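Local coordinates for protein amphiphysin (Drosophila melanogaster, PDB 1URU) that probably senses and binds curved membranes in endocytosis through its dimeric, coiled-coil BAR domain, at residues F60-S74 with W106-L118. Residues are numbered along the deposited sequence; the frame is centred on the assembly and turned at random.
Sequences FNNYIRCVRAAQAAS and WADFAHKLGDQVL
W106 and L113 pack as knobs into holes of segment 60-74, in an antiparallel contact (164° between the segment axes) that joins helix 35-84 to helix 92-156. The indole of W106 fills the hollow bounded by V67, A70, Q71 and S74. Q71 lays its CA over one face of the six-membered ring, 3.9 Å from the centroid, as a CH-pi contact, and the short side chain of A70 leaves space for the ring's far corner, CB lying 3.7 Å from CH2 of W106. With CG anti to the backbone N (chi1 171°) and an extended chain beyond, Q71 runs its methylenes past W106 and brings NE2 to A107, its polar end suiting this partly exposed border. An alanine in place of W106 would probably leave the hole between V67 and S74 unfilled and deprive F218 of its edge-to-face partner. Helix 172-239, which carries F218, completes the three-helix coiled coil of the BAR domain; F109 stacks on the same F218 while its CE2 meets CG1 of V67 at 3.5 Å. One layer further along, the forked end of L113 serves two sides at once: CD1 reaches CE2 of Y63 (3.8 Å) and V67, whereas CD2 approaches CZ of F60 (3.9 Å). I64 and L113 run alongside each other, head to tail, the slim end of I64 bringing CD1 against CB of L113 and the backbone of G114. Being flat, the F60 ring can turn its edge to the L113 carbonyl oxygen and to L118, while CZ meets CG1 of V117 at 3.6 Å. F60 and Y63 also pack on L77 of the second subunit.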
ATOM      1  N   PHE A  60      -8.621   9.084   4.633  1.00 46.43           N
ATOM      2  CA  PHE A  60      -7.518   8.749   5.500  1.00 45.83           C
ATOM      3  C   PHE A  60      -7.683   7.319   6.012  1.00 46.01           C
ATOM      4  O   PHE A  60      -6.714   6.604   6.191  1.00 46.17           O
ATOM      5  CB  PHE A  60      -7.390   9.744   6.669  1.00 45.34           C
ATOM      6  CG  PHE A  60      -6.174   9.515   7.477  1.00 43.63           C
ATOM      7  CD1 PHE A  60      -4.937   9.789   6.947  1.00 44.58           C
ATOM      8  CD2 PHE A  60      -6.249   8.912   8.705  1.00 44.58           C
ATOM      9  CE1 PHE A  60      -3.778   9.539   7.673  1.00 45.88           C
ATOM     10  CE2 PHE A  60      -5.096   8.642   9.441  1.00 45.86           C
ATOM     11  CZ  PHE A  60      -3.859   8.950   8.921  1.00 45.56           C
ATOM     12  N   ASN A  61      -8.916   6.905   6.256  1.00 46.25           N
ATOM     13  CA  ASN A  61      -9.174   5.530   6.661  1.00 46.64           C
ATOM     14  C   ASN A  61      -8.874   4.565   5.515  1.00 46.79           C
ATOM     15  O   ASN A  61      -8.429   3.451   5.734  1.00 46.40           O
ATOM     16  CB  ASN A  61     -10.612   5.347   7.187  1.00 46.22           C
ATOM     17  CG  ASN A  61     -10.734   5.670   8.671  1.00 45.87           C
ATOM     18  OD1 ASN A  61     -11.671   6.328   9.102  1.00 47.91           O
ATOM     19  ND2 ASN A  61      -9.784   5.209   9.458  1.00 47.24           N
ATOM     20  N   ASN A  62      -9.107   5.021   4.296  1.00 47.66           N
ATOM     21  CA  ASN A  62      -8.769   4.248   3.117  1.00 48.31           C
ATOM     22  C   ASN A  62      -7.240   4.138   3.002  1.00 47.99           C
ATOM     23  O   ASN A  62      -6.725   3.079   2.715  1.00 47.45           O
ATOM     24  CB  ASN A  62      -9.402   4.874   1.868  1.00 48.68           C
ATOM     25  CG  ASN A  62      -9.093   4.091   0.611  1.00 50.67           C
ATOM     26  OD1 ASN A  62      -9.413   2.904   0.520  1.00 54.78           O
ATOM     27  ND2 ASN A  62      -8.447   4.736  -0.353  1.00 51.08           N
ATOM     28  N   TYR A  63      -6.534   5.232   3.301  1.00 47.85           N
ATOM     29  CA  TYR A  63      -5.076   5.277   3.268  1.00 47.23           C
ATOM     30  C   TYR A  63      -4.477   4.325   4.277  1.00 47.47           C
ATOM     31  O   TYR A  63      -3.542   3.610   3.971  1.00 47.89           O
ATOM     32  CB  TYR A  63      -4.603   6.674   3.572  1.00 46.65           C
ATOM     33  CG  TYR A  63      -3.115   6.886   3.504  1.00 45.42           C
ATOM     34  CD1 TYR A  63      -2.432   6.737   2.307  1.00 44.72           C
ATOM     35  CD2 TYR A  63      -2.390   7.278   4.630  1.00 44.89           C
ATOM     36  CE1 TYR A  63      -1.056   6.961   2.216  1.00 43.33           C
ATOM     37  CE2 TYR A  63      -1.003   7.502   4.556  1.00 44.57           C
ATOM     38  CZ  TYR A  63      -0.356   7.351   3.332  1.00 42.97           C
ATOM     39  OH  TYR A  63       0.978   7.569   3.225  1.00 41.01           O
ATOM     40  N   ILE A  64      -5.033   4.292   5.472  1.00 47.53           N
ATOM     41  CA  ILE A  64      -4.477   3.455   6.522  1.00 48.09           C
ATOM     42  C   ILE A  64      -4.515   1.972   6.143  1.00 47.61           C
ATOM     43  O   ILE A  64      -3.509   1.284   6.235  1.00 47.36           O
ATOM     44  CB  ILE A  64      -5.241   3.626   7.826  1.00 48.44           C
ATOM     45  CG1 ILE A  64      -5.204   5.078   8.296  1.00 50.06           C
ATOM     46  CG2 ILE A  64      -4.701   2.628   8.869  1.00 48.81           C
ATOM     47  CD1 ILE A  64      -4.430   5.297   9.549  1.00 52.25           C
ATOM     48  N   ARG A  65      -5.674   1.452   5.761  1.00 46.75           N
ATOM     49  CA  ARG A  65      -5.695   0.042   5.395  1.00 46.66           C
ATOM     50  C   ARG A  65      -4.882  -0.213   4.118  1.00 44.88           C
ATOM     51  O   ARG A  65      -4.335  -1.289   3.945  1.00 45.75           O
ATOM     52  CB  ARG A  65      -7.126  -0.537   5.325  1.00 47.25           C
ATOM     53  CG  ARG A  65      -7.995  -0.001   4.253  1.00 49.04           C
ATOM     54  CD  ARG A  65      -8.945  -1.034   3.608  1.00 52.02           C
ATOM     55  NE  ARG A  65      -9.274  -0.549   2.264  1.00 54.15           N
ATOM     56  CZ  ARG A  65      -8.821  -1.047   1.130  1.00 55.27           C
ATOM     57  NH1 ARG A  65      -8.049  -2.141   1.103  1.00 56.62           N
ATOM     58  NH2 ARG A  65      -9.167  -0.452  -0.001  1.00 55.57           N
ATOM     59  N   CYS A  66      -4.754   0.769   3.239  1.00 42.53           N
ATOM     60  CA  CYS A  66      -3.908   0.554   2.084  1.00 40.23           C
ATOM     61  C   CYS A  66      -2.442   0.458   2.494  1.00 42.33           C
ATOM     62  O   CYS A  66      -1.691  -0.326   1.923  1.00 42.71           O
ATOM     63  CB  CYS A  66      -4.160   1.594   1.001  1.00 39.60           C
ATOM     64  SG  CYS A  66      -5.686   1.195   0.107  1.00 23.37           S
ATOM     65  N   VAL A  67      -2.073   1.226   3.514  1.00 43.28           N
ATOM     66  CA  VAL A  67      -0.748   1.209   4.123  1.00 44.20           C
ATOM     67  C   VAL A  67      -0.491  -0.123   4.844  1.00 45.38           C
ATOM     68  O   VAL A  67       0.539  -0.764   4.632  1.00 45.84           O
ATOM     69  CB  VAL A  67      -0.602   2.365   5.184  1.00 44.11           C
ATOM     70  CG1 VAL A  67       0.672   2.202   5.962  1.00 43.75           C
ATOM     71  CG2 VAL A  67      -0.698   3.776   4.537  1.00 43.79           C
ATOM     72  N   ARG A  68      -1.413  -0.489   5.733  1.00 46.40           N
ATOM     73  CA  ARG A  68      -1.383  -1.737   6.472  1.00 47.30           C
ATOM     74  C   ARG A  68      -1.114  -2.887   5.511  1.00 47.04           C
ATOM     75  O   ARG A  68      -0.185  -3.662   5.714  1.00 46.88           O
ATOM     76  CB  ARG A  68      -2.712  -1.966   7.225  1.00 47.75           C
ATOM     77  CG  ARG A  68      -2.620  -1.756   8.738  1.00 50.93           C
ATOM     78  CD  ARG A  68      -3.904  -1.247   9.434  1.00 54.23           C
ATOM     79  NE  ARG A  68      -3.578  -0.232  10.447  1.00 58.63           N
ATOM     80  CZ  ARG A  68      -4.365   0.149  11.473  1.00 61.01           C
ATOM     81  NH1 ARG A  68      -5.565  -0.401  11.660  1.00 61.98           N
ATOM     82  NH2 ARG A  68      -3.935   1.080  12.331  1.00 60.24           N
ATOM     83  N   ALA A  69      -1.910  -2.982   4.454  1.00 46.96           N
ATOM     84  CA  ALA A  69      -1.723  -4.039   3.456  1.00 47.05           C
ATOM     85  C   ALA A  69      -0.345  -3.968   2.775  1.00 46.92           C
ATOM     86  O   ALA A  69       0.223  -5.009   2.414  1.00 47.46           O
ATOM     87  CB  ALA A  69      -2.818  -3.976   2.413  1.00 46.88           C
ATOM     88  N   ALA A  70       0.183  -2.756   2.600  1.00 46.14           N
ATOM     89  CA  ALA A  70       1.504  -2.568   2.002  1.00 46.19           C
ATOM     90  C   ALA A  70       2.632  -3.071   2.928  1.00 45.90           C
ATOM     91  O   ALA A  70       3.595  -3.692   2.472  1.00 45.05           O
ATOM     92  CB  ALA A  70       1.720  -1.087   1.634  1.00 45.99           C
ATOM     93  N   GLN A  71       2.488  -2.765   4.222  1.00 45.45           N
ATOM     94  CA  GLN A  71       3.345  -3.270   5.283  1.00 45.00           C
ATOM     95  C   GLN A  71       3.427  -4.799   5.216  1.00 45.23           C
ATOM     96  O   GLN A  71       4.523  -5.388   5.178  1.00 44.75           O
ATOM     97  CB  GLN A  71       2.766  -2.827   6.628  1.00 44.89           C
ATOM     98  CG  GLN A  71       3.421  -3.454   7.871  1.00 45.07           C
ATOM     99  CD  GLN A  71       2.751  -3.049   9.174  1.00 42.58           C
ATOM    100  OE1 GLN A  71       1.582  -2.674   9.182  1.00 41.25           O
ATOM    101  NE2 GLN A  71       3.488  -3.142  10.272  1.00 41.13           N
ATOM    102  N   ALA A  72       2.250  -5.420   5.193  1.00 45.17           N
ATOM    103  CA  ALA A  72       2.115  -6.864   5.089  1.00 45.56           C
ATOM    104  C   ALA A  72       2.818  -7.406   3.870  1.00 46.14           C
ATOM    105  O   ALA A  72       3.465  -8.423   3.970  1.00 46.63           O
ATOM    106  CB  ALA A  72       0.656  -7.272   5.048  1.00 45.26           C
ATOM    107  N   ALA A  73       2.687  -6.742   2.725  1.00 46.78           N
ATOM    108  CA  ALA A  73       3.248  -7.260   1.487  1.00 47.32           C
ATOM    109  C   ALA A  73       4.749  -7.057   1.445  1.00 48.16           C
ATOM    110  O   ALA A  73       5.450  -7.888   0.901  1.00 48.95           O
ATOM    111  CB  ALA A  73       2.597  -6.603   0.276  1.00 47.45           C
ATOM    112  N   SER A  74       5.246  -5.977   2.045  1.00 48.96           N
ATOM    113  CA  SER A  74       6.673  -5.687   2.077  1.00 49.65           C
ATOM    114  C   SER A  74       7.398  -6.725   2.934  1.00 51.05           C
ATOM    115  O   SER A  74       8.579  -7.033   2.711  1.00 51.21           O
ATOM    116  CB  SER A  74       6.898  -4.284   2.645  1.00 49.67           C
ATOM    117  OG  SER A  74       8.278  -3.973   2.750  1.00 49.30           O
ATOM    118  N   TRP A 106       7.919   0.344   9.475  1.00 46.98           N
ATOM    119  CA  TRP A 106       6.592   0.190   8.922  1.00 47.56           C
ATOM    120  C   TRP A 106       5.579   0.120  10.059  1.00 48.39           C
ATOM    121  O   TRP A 106       4.454   0.593   9.918  1.00 48.88           O
ATOM    122  CB  TRP A 106       6.482  -1.074   8.066  1.00 47.46           C
ATOM    123  CG  TRP A 106       6.809  -0.917   6.574  1.00 47.02           C
ATOM    124  CD1 TRP A 106       7.998  -1.218   5.951  1.00 45.66           C
ATOM    125  CD2 TRP A 106       5.928  -0.452   5.540  1.00 44.84           C
ATOM    126  NE1 TRP A 106       7.898  -0.977   4.604  1.00 45.52           N
ATOM    127  CE2 TRP A 106       6.645  -0.505   4.319  1.00 44.70           C
ATOM    128  CE3 TRP A 106       4.599  -0.005   5.515  1.00 43.21           C
ATOM    129  CZ2 TRP A 106       6.077  -0.132   3.089  1.00 44.26           C
ATOM    130  CZ3 TRP A 106       4.033   0.369   4.285  1.00 43.82           C
ATOM    131  CH2 TRP A 106       4.774   0.300   3.092  1.00 43.45           C
ATOM    132  N   ALA A 107       5.965  -0.452  11.192  1.00 49.00           N
ATOM    133  CA  ALA A 107       5.048  -0.526  12.321  1.00 49.78           C
ATOM    134  C   ALA A 107       4.885   0.787  13.124  1.00 50.34           C
ATOM    135  O   ALA A 107       3.786   1.033  13.614  1.00 50.45           O
ATOM    136  CB  ALA A 107       5.426  -1.658  13.224  1.00 49.97           C
ATOM    137  N   ASP A 108       5.941   1.609  13.277  1.00 50.69           N
ATOM    138  CA  ASP A 108       5.781   2.945  13.877  1.00 51.03           C
ATOM    139  C   ASP A 108       4.784   3.684  12.982  1.00 50.54           C
ATOM    140  O   ASP A 108       3.739   4.130  13.454  1.00 50.72           O
ATOM    141  CB  ASP A 108       7.073   3.800  13.965  1.00 51.32           C
ATOM    142  CG  ASP A 108       8.274   3.043  14.507  1.00 54.12           C
ATOM    143  OD1 ASP A 108       8.058   2.040  15.216  1.00 56.04           O
ATOM    144  OD2 ASP A 108       9.481   3.383  14.276  1.00 57.14           O
ATOM    145  N   PHE A 109       5.136   3.784  11.696  1.00 49.72           N
ATOM    146  CA  PHE A 109       4.355   4.457  10.666  1.00 49.06           C
ATOM    147  C   PHE A 109       2.881   4.115  10.817  1.00 49.15           C
ATOM    148  O   PHE A 109       2.070   5.000  11.021  1.00 49.11           O
ATOM    149  CB  PHE A 109       4.895   4.083   9.275  1.00 48.67           C
ATOM    150  CG  PHE A 109       4.229   4.808   8.125  1.00 47.68           C
ATOM    151  CD1 PHE A 109       4.140   6.194   8.103  1.00 47.29           C
ATOM    152  CD2 PHE A 109       3.697   4.092   7.049  1.00 44.95           C
ATOM    153  CE1 PHE A 109       3.516   6.859   7.028  1.00 46.44           C
ATOM    154  CE2 PHE A 109       3.087   4.736   5.984  1.00 44.14           C
ATOM    155  CZ  PHE A 109       2.988   6.113   5.969  1.00 45.55           C
ATOM    156  N   ALA A 110       2.539   2.837  10.795  1.00 49.41           N
ATOM    157  CA  ALA A 110       1.127   2.427  10.847  1.00 49.95           C
ATOM    158  C   ALA A 110       0.465   2.672  12.216  1.00 50.51           C
ATOM    159  O   ALA A 110      -0.751   2.829  12.287  1.00 50.50           O
ATOM    160  CB  ALA A 110       0.974   0.953  10.438  1.00 49.48           C
ATOM    161  N   HIS A 111       1.263   2.679  13.286  1.00 51.40           N
ATOM    162  CA  HIS A 111       0.785   2.957  14.651  1.00 52.15           C
ATOM    163  C   HIS A 111       0.474   4.443  14.719  1.00 51.31           C
ATOM    164  O   HIS A 111      -0.644   4.848  15.070  1.00 51.25           O
ATOM    165  CB  HIS A 111       1.837   2.513  15.708  1.00 52.93           C
ATOM    166  CG  HIS A 111       1.636   3.068  17.101  1.00 56.08           C
ATOM    167  ND1 HIS A 111       0.729   2.545  18.005  1.00 60.02           N
ATOM    168  CD2 HIS A 111       2.279   4.067  17.757  1.00 58.35           C
ATOM    169  CE1 HIS A 111       0.806   3.215  19.146  1.00 60.78           C
ATOM    170  NE2 HIS A 111       1.735   4.146  19.020  1.00 60.88           N
ATOM    171  N   LYS A 112       1.463   5.241  14.337  1.00 50.35           N
ATOM    172  CA  LYS A 112       1.343   6.681  14.358  1.00 49.70           C
ATOM    173  C   LYS A 112       0.159   7.153  13.492  1.00 49.03           C
ATOM    174  O   LYS A 112      -0.505   8.117  13.856  1.00 48.94           O
ATOM    175  CB  LYS A 112       2.649   7.326  13.905  1.00 49.77           C
ATOM    176  CG  LYS A 112       3.861   7.127  14.825  1.00 51.48           C
ATOM    177  CD  LYS A 112       5.039   7.926  14.276  1.00 54.29           C
ATOM    178  CE  LYS A 112       6.367   7.738  15.023  1.00 56.28           C
ATOM    179  NZ  LYS A 112       7.554   7.716  14.042  1.00 56.11           N
ATOM    180  N   LEU A 113      -0.130   6.468  12.379  1.00 47.97           N
ATOM    181  CA  LEU A 113      -1.230   6.884  11.498  1.00 47.14           C
ATOM    182  C   LEU A 113      -2.576   6.589  12.160  1.00 47.12           C
ATOM    183  O   LEU A 113      -3.424   7.464  12.257  1.00 47.42           O
ATOM    184  CB  LEU A 113      -1.175   6.203  10.115  1.00 46.61           C
ATOM    185  CG  LEU A 113      -0.083   6.546   9.104  1.00 44.46           C
ATOM    186  CD1 LEU A 113      -0.275   5.727   7.882  1.00 44.13           C
ATOM    187  CD2 LEU A 113      -0.078   7.998   8.734  1.00 44.41           C
ATOM    188  N   GLY A 114      -2.768   5.356  12.617  1.00 47.08           N
ATOM    189  CA  GLY A 114      -4.026   4.941  13.218  1.00 46.71           C
ATOM    190  C   GLY A 114      -4.275   5.394  14.645  1.00 46.60           C
ATOM    191  O   GLY A 114      -5.364   5.137  15.186  1.00 46.86           O
ATOM    192  N   ASP A 115      -3.287   6.055  15.250  1.00 46.06           N
ATOM    193  CA  ASP A 115      -3.369   6.486  16.636  1.00 45.84           C
ATOM    194  C   ASP A 115      -3.183   7.994  16.740  1.00 45.48           C
ATOM    195  O   ASP A 115      -4.158   8.720  16.905  1.00 45.10           O
ATOM    196  CB  ASP A 115      -2.342   5.743  17.499  1.00 46.21           C
ATOM    197  CG  ASP A 115      -2.377   6.169  18.957  1.00 46.13           C
ATOM    198  OD1 ASP A 115      -1.677   5.546  19.788  1.00 47.06           O
ATOM    199  OD2 ASP A 115      -3.074   7.108  19.371  1.00 46.73           O
ATOM    200  N   GLN A 116      -1.938   8.463  16.645  1.00 45.22           N
ATOM    201  CA  GLN A 116      -1.639   9.896  16.759  1.00 45.04           C
ATOM    202  C   GLN A 116      -2.391  10.754  15.717  1.00 44.58           C
ATOM    203  O   GLN A 116      -2.913  11.793  16.068  1.00 44.45           O
ATOM    204  CB  GLN A 116      -0.123  10.152  16.674  1.00 45.04           C
ATOM    205  CG  GLN A 116       0.643   9.990  17.987  1.00 46.39           C
ATOM    206  CD  GLN A 116       0.718   8.533  18.477  1.00 48.75           C
ATOM    207  OE1 GLN A 116       1.331   7.675  17.840  1.00 49.43           O
ATOM    208  NE2 GLN A 116       0.077   8.258  19.609  1.00 52.15           N
ATOM    209  N   VAL A 117      -2.475  10.313  14.459  1.00 44.30           N
ATOM    210  CA  VAL A 117      -3.090  11.124  13.402  1.00 44.22           C
ATOM    211  C   VAL A 117      -4.579  10.919  13.355  1.00 44.53           C
ATOM    212  O   VAL A 117      -5.332  11.880  13.213  1.00 44.88           O
ATOM    213  CB  VAL A 117      -2.592  10.799  11.971  1.00 44.02           C
ATOM    214  CG1 VAL A 117      -3.140  11.828  10.993  1.00 44.11           C
ATOM    215  CG2 VAL A 117      -1.090  10.768  11.875  1.00 43.60           C
ATOM    216  N   LEU A 118      -4.996   9.658  13.460  1.00 44.76           N
ATOM    217  CA  LEU A 118      -6.375   9.264  13.193  1.00 44.83           C
ATOM    218  C   LEU A 118      -7.323   9.695  14.276  1.00 44.96           C
ATOM    219  O   LEU A 118      -8.379  10.207  13.943  1.00 45.10           O
ATOM    220  CB  LEU A 118      -6.508   7.751  12.993  1.00 44.89           C
ATOM    221  CG  LEU A 118      -7.943   7.213  12.908  1.00 45.72           C
ATOM    222  CD1 LEU A 118      -8.638   7.693  11.643  1.00 46.82           C
ATOM    223  CD2 LEU A 118      -7.948   5.714  12.952  1.00 45.57           C
TER